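Local coordinates for protein dual specificity phosphatase-like 15 isoform a (Homo sapiens, PDB 1YZ4) that removes phosphate from phosphotyrosine and from phosphoserine or phosphothreonine in proteins, this chain being the catalytic domain of a dual-specificity phosphatase, at residues L12-A23 against R81-F92; D50-V58 against H69-I77. The protein carries 1 engineered substitution. One frame throughout, in Å; residues are numbered along the deposited sequence.

Contact 1: L12-A23 against R81-F92; sequences LPGLYLGNFIDA and RLNGGNCLVHSF. Engineered in segment 81-92: Ser91 (natural residue Cys). With BOG (octyl beta-D-glucopyranoside), chain C; SO4 (sulfate ion), chain D.
Phe20 and Phe92 meet as flat plates where two neighbouring parallel strands run out: their rings form an offset stack, planes 7° apart and centroids 4.0 Å apart. The sugar of a bound octyl glucoside lies over the opposite face of Phe92, so Phe92 is sandwiched between Phe20 and the sugar. Beside the stack, Phe20 N donates to Phe92 O.

The strands are joined by parallel sheet bonds: Cys87 N to Gly14 O, Tyr16 N to Cys87 O, Val89 N to Tyr16 O and Gly18 N to Val89 O. Gly18, having no side chain, leaves a hollow that Leu88 fills, CD1 coming 3.6 Å from Gly18 N, while Leu88 CD2 touches Ala23 CA. Ala23 is a small bump on a flat surface: its CB sits over the centre of the His90 ring, 3.4 Å from the centroid. On the other sheet face, Leu15 CD1 rests 4.1 Å from Val89 CG2.

Arg81 bends at chi3 (65°) and grips Pro13 O side-on through NE and NH2, both 2.9 Å away, while Leu12 CD2 lies over a guanidinium face. Gly14 tolerates the positive phi of the type II turn Leu12-Leu15.

Engineered Ser91 (naturally Cys, the predicted nucleophile) donates through OG to a sulfate. Strand 87-91, leading into the family's phosphate-binding P-loop, lies between strands 15-18 and 36-40; helix 70-82 packs behind Leu15 and Val89, helix 97-110 against Leu17.

Contact 2: D50-V58 against H69-I77; sequences DITYLRIPV and HFKECINFI
Leu54 reaches from strand 52-56 across the ring of Phe76, the two side chains sliding past each other in opposite directions. Its CB stands over the middle of the ring, 3.8 Å from the centroid and 9° off the normal, a CH-pi contact. CG, anti to the backbone N (chi1 -170°), lets CD2 reach the helix, where it settles 3.6 Å from both Phe76 CB and CG; its other neighbours include Cys73 CA and Glu72 O. A branched leucine thus covers the ring and still reaches the helix backbone. The edge of the same ring faces Thr52 O, 3.5 Å from Phe76 CZ and in the ring plane.

Farther along the strand, Ile56 divides its branches: CG2 lies over a face of the His69 ring, CD1 comes 3.6 Å from His69 CD2, and CG1 touches Cys73 SG at 3.9 Å. Small and apolar, Cys73 also meets Leu54 CD2 through SG. Val58 CG2 meets His69 CE1 obliquely.

Strand and helix run nearly antiparallel, at 167°, with axes 10.4 Å apart. Strand 52-56, helix 70-82 and the parallel strand 87-91 form a beta-alpha-beta crossover, passing over strand 36-40, in the alpha/beta fold of protein tyrosine phosphatases.

The centres of contacts 1 and 2 lie about 11 Å apart, and both use helix 70-82 and the five-stranded mixed sheet. Along the chain, segment 12-23 comes first, then 50-58 and 69-77, and finally 81-92, so contact 2 falls between the two halves of contact 1. Strand 36-40 separates strand 87-91 of contact 1 from the outermost strand 52-56 of contact 2. Ile77 joins them: its CG1 is 3.9 Å from Cys87 SG, and its CD1 is 3.9 Å from Val89 CG2. One helix therefore packs against both regions of the sheet, whose central strand 87-91 leads to the predicted catalytic position, engineered here to Ser91.

Contact 1: L12-A23 against R81-F92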
# COMPACT_ATOMS: atom_id res chain seq x y z
N LEU A 12 8.69 4.00 -1.15
CA LEU A 12 8.89 5.43 -1.01
C LEU A 12 9.33 5.63 0.43
O LEU A 12 9.00 4.82 1.30
CB LEU A 12 7.56 6.15 -1.25
CG LEU A 12 7.33 7.26 -2.27
CD1 LEU A 12 7.79 6.84 -3.65
CD2 LEU A 12 5.84 7.58 -2.27
N PRO A 13 10.08 6.71 0.71
CA PRO A 13 10.50 6.94 2.10
C PRO A 13 9.26 6.83 2.99
O PRO A 13 8.25 7.52 2.75
CB PRO A 13 11.05 8.37 2.06
CG PRO A 13 11.59 8.49 0.64
CD PRO A 13 10.51 7.80 -0.18
N GLY A 14 9.32 5.96 3.99
CA GLY A 14 8.19 5.78 4.89
C GLY A 14 7.08 4.85 4.41
O GLY A 14 6.05 4.73 5.09
N LEU A 15 7.26 4.19 3.26
CA LEU A 15 6.22 3.29 2.73
C LEU A 15 6.79 1.97 2.21
O LEU A 15 7.73 1.96 1.41
CB LEU A 15 5.45 4.00 1.61
CG LEU A 15 4.31 3.22 0.95
CD1 LEU A 15 3.30 2.78 1.99
CD2 LEU A 15 3.66 4.10 -0.11
N TYR A 16 6.20 0.85 2.63
CA TYR A 16 6.68 -0.46 2.19
C TYR A 16 5.58 -1.43 1.77
O TYR A 16 4.43 -1.31 2.18
CB TYR A 16 7.50 -1.14 3.30
CG TYR A 16 8.74 -0.39 3.72
CD1 TYR A 16 8.65 0.74 4.53
CD2 TYR A 16 10.00 -0.82 3.32
CE1 TYR A 16 9.79 1.42 4.93
CE2 TYR A 16 11.15 -0.15 3.72
CZ TYR A 16 11.03 0.97 4.53
OH TYR A 16 12.16 1.63 4.95
N LEU A 17 5.98 -2.40 0.95
CA LEU A 17 5.10 -3.45 0.45
C LEU A 17 5.61 -4.79 0.96
O LEU A 17 6.81 -5.02 1.00
CB LEU A 17 5.08 -3.46 -1.08
CG LEU A 17 4.04 -2.58 -1.78
CD1 LEU A 17 4.27 -2.59 -3.28
CD2 LEU A 17 2.64 -3.12 -1.47
N GLY A 18 4.69 -5.66 1.36
CA GLY A 18 5.12 -6.96 1.86
C GLY A 18 4.05 -8.04 1.85
O GLY A 18 2.91 -7.80 1.48
N ASN A 19 4.45 -9.23 2.28
CA ASN A 19 3.57 -10.38 2.34
C ASN A 19 3.34 -10.73 3.81
O ASN A 19 3.90 -10.08 4.70
CB ASN A 19 4.21 -11.56 1.63
CG ASN A 19 5.61 -11.84 2.14
OD1 ASN A 19 5.85 -11.91 3.36
ND2 ASN A 19 6.56 -11.99 1.22
N PHE A 20 2.55 -11.77 4.06
CA PHE A 20 2.22 -12.20 5.42
C PHE A 20 3.45 -12.53 6.27
O PHE A 20 3.42 -12.39 7.50
CB PHE A 20 1.27 -13.40 5.38
CG PHE A 20 1.95 -14.72 5.14
CD1 PHE A 20 2.18 -15.59 6.20
CD2 PHE A 20 2.35 -15.09 3.86
CE1 PHE A 20 2.80 -16.82 5.99
CE2 PHE A 20 2.97 -16.32 3.64
CZ PHE A 20 3.19 -17.18 4.70
N ILE A 21 4.53 -12.96 5.64
CA ILE A 21 5.75 -13.28 6.36
C ILE A 21 6.47 -12.01 6.82
O ILE A 21 6.94 -11.93 7.95
CB ILE A 21 6.69 -14.15 5.50
CG1 ILE A 21 6.18 -15.59 5.52
CG2 ILE A 21 8.12 -14.07 6.00
CD1 ILE A 21 6.93 -16.52 4.61
N ASP A 22 6.56 -11.01 5.94
CA ASP A 22 7.22 -9.75 6.30
C ASP A 22 6.45 -9.06 7.43
O ASP A 22 7.04 -8.44 8.32
CB ASP A 22 7.28 -8.81 5.10
CG ASP A 22 7.96 -9.43 3.89
OD1 ASP A 22 9.05 -10.01 4.05
OD2 ASP A 22 7.40 -9.34 2.78
N ALA A 23 5.13 -9.18 7.39
CA ALA A 23 4.25 -8.57 8.39
C ALA A 23 4.50 -9.06 9.82
O ALA A 23 4.13 -8.38 10.78
CB ALA A 23 2.80 -8.81 8.01
N ARG A 81 3.09 9.00 7.15
CA ARG A 81 4.31 9.52 6.56
C ARG A 81 4.65 10.96 6.98
O ARG A 81 5.76 11.24 7.43
CB ARG A 81 4.23 9.45 5.03
CG ARG A 81 4.04 8.06 4.47
CD ARG A 81 4.14 8.06 2.96
NE ARG A 81 5.48 8.42 2.50
CZ ARG A 81 5.73 9.28 1.51
NH1 ARG A 81 4.73 9.86 0.86
NH2 ARG A 81 6.98 9.53 1.16
N LEU A 82 3.69 11.87 6.83
CA LEU A 82 3.94 13.26 7.17
C LEU A 82 4.12 13.51 8.66
O LEU A 82 4.51 14.60 9.07
CB LEU A 82 2.81 14.14 6.61
CG LEU A 82 2.43 13.90 5.14
CD1 LEU A 82 1.58 15.06 4.67
CD2 LEU A 82 3.67 13.77 4.26
N ASN A 83 3.86 12.49 9.47
CA ASN A 83 4.03 12.61 10.91
C ASN A 83 5.22 11.80 11.42
O ASN A 83 5.28 11.45 12.60
CB ASN A 83 2.76 12.20 11.64
CG ASN A 83 1.68 13.27 11.59
OD1 ASN A 83 1.81 14.34 12.20
ND2 ASN A 83 0.61 13.00 10.85
N GLY A 84 6.15 11.51 10.51
CA GLY A 84 7.36 10.78 10.87
C GLY A 84 7.30 9.29 11.14
O GLY A 84 8.16 8.75 11.84
N GLY A 85 6.30 8.60 10.59
CA GLY A 85 6.21 7.16 10.81
C GLY A 85 6.62 6.37 9.58
O GLY A 85 7.17 6.92 8.63
N ASN A 86 6.36 5.06 9.60
CA ASN A 86 6.67 4.20 8.47
C ASN A 86 5.54 3.20 8.31
O ASN A 86 5.19 2.48 9.25
CB ASN A 86 7.99 3.46 8.69
CG ASN A 86 9.19 4.38 8.66
OD1 ASN A 86 9.51 5.02 9.66
ND2 ASN A 86 9.84 4.47 7.51
N CYS A 87 4.97 3.15 7.11
CA CYS A 87 3.86 2.25 6.88
C CYS A 87 4.14 1.08 5.96
O CYS A 87 4.69 1.23 4.87
CB CYS A 87 2.65 3.03 6.32
SG CYS A 87 1.16 2.01 6.11
N LEU A 88 3.77 -0.11 6.44
CA LEU A 88 3.92 -1.33 5.66
C LEU A 88 2.53 -1.80 5.23
O LEU A 88 1.68 -2.07 6.08
CB LEU A 88 4.58 -2.45 6.49
CG LEU A 88 4.24 -3.87 6.02
CD1 LEU A 88 4.89 -4.15 4.67
CD2 LEU A 88 4.71 -4.90 7.04
N VAL A 89 2.30 -1.88 3.93
CA VAL A 89 1.02 -2.39 3.45
C VAL A 89 1.29 -3.81 2.98
O VAL A 89 2.22 -4.05 2.20
CB VAL A 89 0.47 -1.55 2.27
CG1 VAL A 89 -0.93 -2.03 1.91
CG2 VAL A 89 0.45 -0.06 2.65
N HIS A 90 0.50 -4.77 3.44
CA HIS A 90 0.71 -6.16 3.05
C HIS A 90 -0.55 -6.97 2.79
O HIS A 90 -1.64 -6.66 3.29
CB HIS A 90 1.55 -6.87 4.11
CG HIS A 90 0.79 -7.16 5.37
ND1 HIS A 90 -0.04 -8.25 5.51
CD2 HIS A 90 0.73 -6.48 6.54
CE1 HIS A 90 -0.58 -8.23 6.71
NE2 HIS A 90 -0.13 -7.17 7.36
N SER A 91 -0.38 -8.02 1.99
CA SER A 91 -1.43 -8.97 1.64
C SER A 91 -0.69 -10.30 1.61
O SER A 91 0.54 -10.32 1.44
CB SER A 91 -2.08 -8.64 0.29
OG SER A 91 -1.16 -8.04 -0.60
N PHE A 92 -1.41 -11.40 1.78
CA PHE A 92 -0.78 -12.72 1.86
C PHE A 92 0.40 -13.06 0.94
O PHE A 92 1.49 -13.37 1.43
CB PHE A 92 -1.82 -13.84 1.73
CG PHE A 92 -1.40 -15.12 2.41
CD1 PHE A 92 -1.42 -15.23 3.80
CD2 PHE A 92 -0.92 -16.20 1.66
CE1 PHE A 92 -0.98 -16.39 4.44
CE2 PHE A 92 -0.48 -17.36 2.30
CZ PHE A 92 -0.51 -17.45 3.69
C1 BOG C . -4.29 -18.39 1.42
O1 BOG C . -4.23 -19.80 1.17
C2 BOG C . -4.46 -17.63 0.07
O2 BOG C . -3.36 -17.91 -0.78
C3 BOG C . -4.53 -16.13 0.34
O3 BOG C . -4.71 -15.43 -0.87
C4 BOG C . -5.72 -15.86 1.26
O4 BOG C . -5.81 -14.48 1.52
C5 BOG C . -5.54 -16.65 2.59
O5 BOG C . -5.42 -18.06 2.29
C6 BOG C . -6.75 -16.43 3.50
O6 BOG C . -6.65 -17.23 4.66
C1' BOG C . -3.69 -20.59 2.24
C2' BOG C . -2.75 -21.57 1.57
C3' BOG C . -1.43 -20.87 1.30
C4' BOG C . -0.42 -21.76 0.60
C5' BOG C . 0.90 -21.02 0.35
C6' BOG C . 0.70 -19.64 -0.28
C7' BOG C . 2.03 -18.96 -0.49
C8' BOG C . 1.83 -17.60 -1.10
S SO4 D . -1.94 -10.88 -2.43
O1 SO4 D . -2.19 -12.03 -1.57
O2 SO4 D . -3.12 -10.02 -2.46
O3 SO4 D . -0.81 -10.13 -1.94
O4 SO4 D . -1.63 -11.30 -3.79

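Contact 2: D50-V58 against H69-I77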
# COMPACT_ATOMS: atom_id res chain seq x y z
N ASP A 50 2.87 -1.86 19.74
CA ASP A 50 3.56 -0.66 19.29
C ASP A 50 3.44 -0.41 17.80
O ASP A 50 4.33 0.20 17.19
CB ASP A 50 5.03 -0.74 19.69
CG ASP A 50 5.21 -1.13 21.15
OD1 ASP A 50 4.55 -0.51 22.01
OD2 ASP A 50 6.00 -2.06 21.43
N ILE A 51 2.35 -0.89 17.21
CA ILE A 51 2.08 -0.68 15.79
C ILE A 51 0.60 -0.37 15.62
O ILE A 51 -0.25 -1.01 16.23
CB ILE A 51 2.46 -1.92 14.92
CG1 ILE A 51 3.98 -2.12 14.93
CG2 ILE A 51 1.98 -1.72 13.48
CD1 ILE A 51 4.48 -3.26 14.03
N THR A 52 0.30 0.63 14.81
CA THR A 52 -1.09 1.01 14.57
C THR A 52 -1.57 0.31 13.31
O THR A 52 -1.01 0.49 12.23
CB THR A 52 -1.22 2.52 14.41
OG1 THR A 52 -0.62 3.16 15.54
CG2 THR A 52 -2.68 2.93 14.33
N TYR A 53 -2.61 -0.50 13.46
CA TYR A 53 -3.14 -1.25 12.33
C TYR A 53 -4.41 -0.69 11.72
O TYR A 53 -5.21 -0.02 12.37
CB TYR A 53 -3.44 -2.70 12.72
CG TYR A 53 -2.24 -3.57 12.97
CD1 TYR A 53 -1.48 -3.42 14.13
CD2 TYR A 53 -1.88 -4.57 12.06
CE1 TYR A 53 -0.39 -4.24 14.39
CE2 TYR A 53 -0.78 -5.40 12.31
CZ TYR A 53 -0.04 -5.23 13.47
OH TYR A 53 1.04 -6.03 13.72
N LEU A 54 -4.59 -1.02 10.46
CA LEU A 54 -5.77 -0.66 9.72
C LEU A 54 -6.12 -1.99 9.07
O LEU A 54 -5.33 -2.54 8.29
CB LEU A 54 -5.45 0.40 8.66
CG LEU A 54 -6.70 1.00 8.01
CD1 LEU A 54 -7.50 1.72 9.09
CD2 LEU A 54 -6.31 1.96 6.89
N ARG A 55 -7.28 -2.53 9.41
CA ARG A 55 -7.71 -3.80 8.85
C ARG A 55 -8.64 -3.62 7.66
O ARG A 55 -9.64 -2.92 7.74
CB ARG A 55 -8.40 -4.65 9.92
CG ARG A 55 -7.44 -5.37 10.86
CD ARG A 55 -8.18 -5.98 12.05
NE ARG A 55 -7.32 -6.81 12.89
CZ ARG A 55 -7.67 -7.26 14.10
NH1 ARG A 55 -8.86 -6.96 14.61
NH2 ARG A 55 -6.83 -8.03 14.79
N ILE A 56 -8.27 -4.27 6.56
CA ILE A 56 -9.04 -4.22 5.32
C ILE A 56 -9.30 -5.68 4.91
O ILE A 56 -8.46 -6.32 4.28
CB ILE A 56 -8.24 -3.51 4.20
CG1 ILE A 56 -7.91 -2.08 4.63
CG2 ILE A 56 -9.05 -3.49 2.91
CD1 ILE A 56 -9.13 -1.18 4.89
N PRO A 57 -10.48 -6.21 5.28
CA PRO A 57 -10.92 -7.58 5.01
C PRO A 57 -11.35 -7.80 3.57
O PRO A 57 -12.54 -7.86 3.28
CB PRO A 57 -12.07 -7.76 5.98
CG PRO A 57 -12.74 -6.41 5.89
CD PRO A 57 -11.55 -5.44 5.94
N VAL A 58 -10.38 -7.95 2.68
CA VAL A 58 -10.68 -8.13 1.27
C VAL A 58 -9.90 -9.29 0.67
O VAL A 58 -8.71 -9.47 0.93
CB VAL A 58 -10.36 -6.84 0.48
CG1 VAL A 58 -10.34 -7.10 -1.00
CG2 VAL A 58 -11.38 -5.77 0.82
N HIS A 69 -11.94 1.18 -0.47
CA HIS A 69 -11.05 1.43 0.67
C HIS A 69 -9.85 2.32 0.33
O HIS A 69 -9.01 2.59 1.19
CB HIS A 69 -10.55 0.11 1.26
CG HIS A 69 -11.64 -0.78 1.77
ND1 HIS A 69 -12.34 -1.65 0.96
CD2 HIS A 69 -12.17 -0.92 3.01
CE1 HIS A 69 -13.24 -2.29 1.69
NE2 HIS A 69 -13.16 -1.87 2.93
N PHE A 70 -9.79 2.79 -0.92
CA PHE A 70 -8.70 3.65 -1.36
C PHE A 70 -8.54 4.93 -0.54
O PHE A 70 -7.44 5.26 -0.09
CB PHE A 70 -8.89 4.05 -2.83
CG PHE A 70 -8.58 2.94 -3.82
CD1 PHE A 70 -8.19 1.68 -3.38
CD2 PHE A 70 -8.66 3.18 -5.19
CE1 PHE A 70 -7.89 0.67 -4.29
CE2 PHE A 70 -8.36 2.18 -6.11
CZ PHE A 70 -7.97 0.92 -5.66
N LYS A 71 -9.64 5.66 -0.35
CA LYS A 71 -9.60 6.91 0.39
C LYS A 71 -9.04 6.74 1.79
O LYS A 71 -8.08 7.41 2.18
CB LYS A 71 -11.00 7.52 0.47
CG LYS A 71 -11.02 8.89 1.13
CD LYS A 71 -12.43 9.36 1.48
CE LYS A 71 -13.31 9.54 0.25
NZ LYS A 71 -14.66 10.06 0.63
N GLU A 72 -9.65 5.85 2.56
CA GLU A 72 -9.21 5.63 3.93
C GLU A 72 -7.76 5.13 4.02
O GLU A 72 -7.03 5.55 4.91
CB GLU A 72 -10.17 4.66 4.63
CG GLU A 72 -10.17 3.25 4.07
CD GLU A 72 -11.34 2.43 4.58
OE1 GLU A 72 -11.51 2.32 5.81
OE2 GLU A 72 -12.10 1.90 3.75
N CYS A 73 -7.34 4.26 3.10
CA CYS A 73 -5.97 3.75 3.13
C CYS A 73 -4.97 4.85 2.81
O CYS A 73 -3.94 4.99 3.48
CB CYS A 73 -5.79 2.60 2.12
SG CYS A 73 -6.50 0.99 2.59
N ILE A 74 -5.28 5.64 1.79
CA ILE A 74 -4.39 6.72 1.40
C ILE A 74 -4.28 7.77 2.51
O ILE A 74 -3.21 8.36 2.71
CB ILE A 74 -4.87 7.37 0.10
CG1 ILE A 74 -4.67 6.39 -1.06
CG2 ILE A 74 -4.13 8.68 -0.15
CD1 ILE A 74 -5.17 6.88 -2.40
N ASN A 75 -5.37 8.00 3.23
CA ASN A 75 -5.35 8.97 4.31
C ASN A 75 -4.53 8.45 5.47
O ASN A 75 -3.80 9.20 6.10
CB ASN A 75 -6.78 9.29 4.75
CG ASN A 75 -7.39 10.44 3.95
OD1 ASN A 75 -7.24 11.61 4.29
ND2 ASN A 75 -8.08 10.10 2.86
N PHE A 76 -4.66 7.15 5.72
CA PHE A 76 -3.92 6.49 6.79
C PHE A 76 -2.42 6.61 6.48
O PHE A 76 -1.65 7.11 7.30
CB PHE A 76 -4.33 5.01 6.84
CG PHE A 76 -3.70 4.23 7.96
CD1 PHE A 76 -4.16 4.37 9.27
CD2 PHE A 76 -2.69 3.32 7.69
CE1 PHE A 76 -3.63 3.59 10.30
CE2 PHE A 76 -2.14 2.53 8.72
CZ PHE A 76 -2.61 2.67 10.02
N ILE A 77 -2.03 6.16 5.30
CA ILE A 77 -0.63 6.21 4.88
C ILE A 77 -0.03 7.61 4.93
O ILE A 77 1.06 7.81 5.46
CB ILE A 77 -0.47 5.66 3.45
CG1 ILE A 77 -0.74 4.15 3.45
CG2 ILE A 77 0.94 5.97 2.92
CD1 ILE A 77 -0.96 3.56 2.06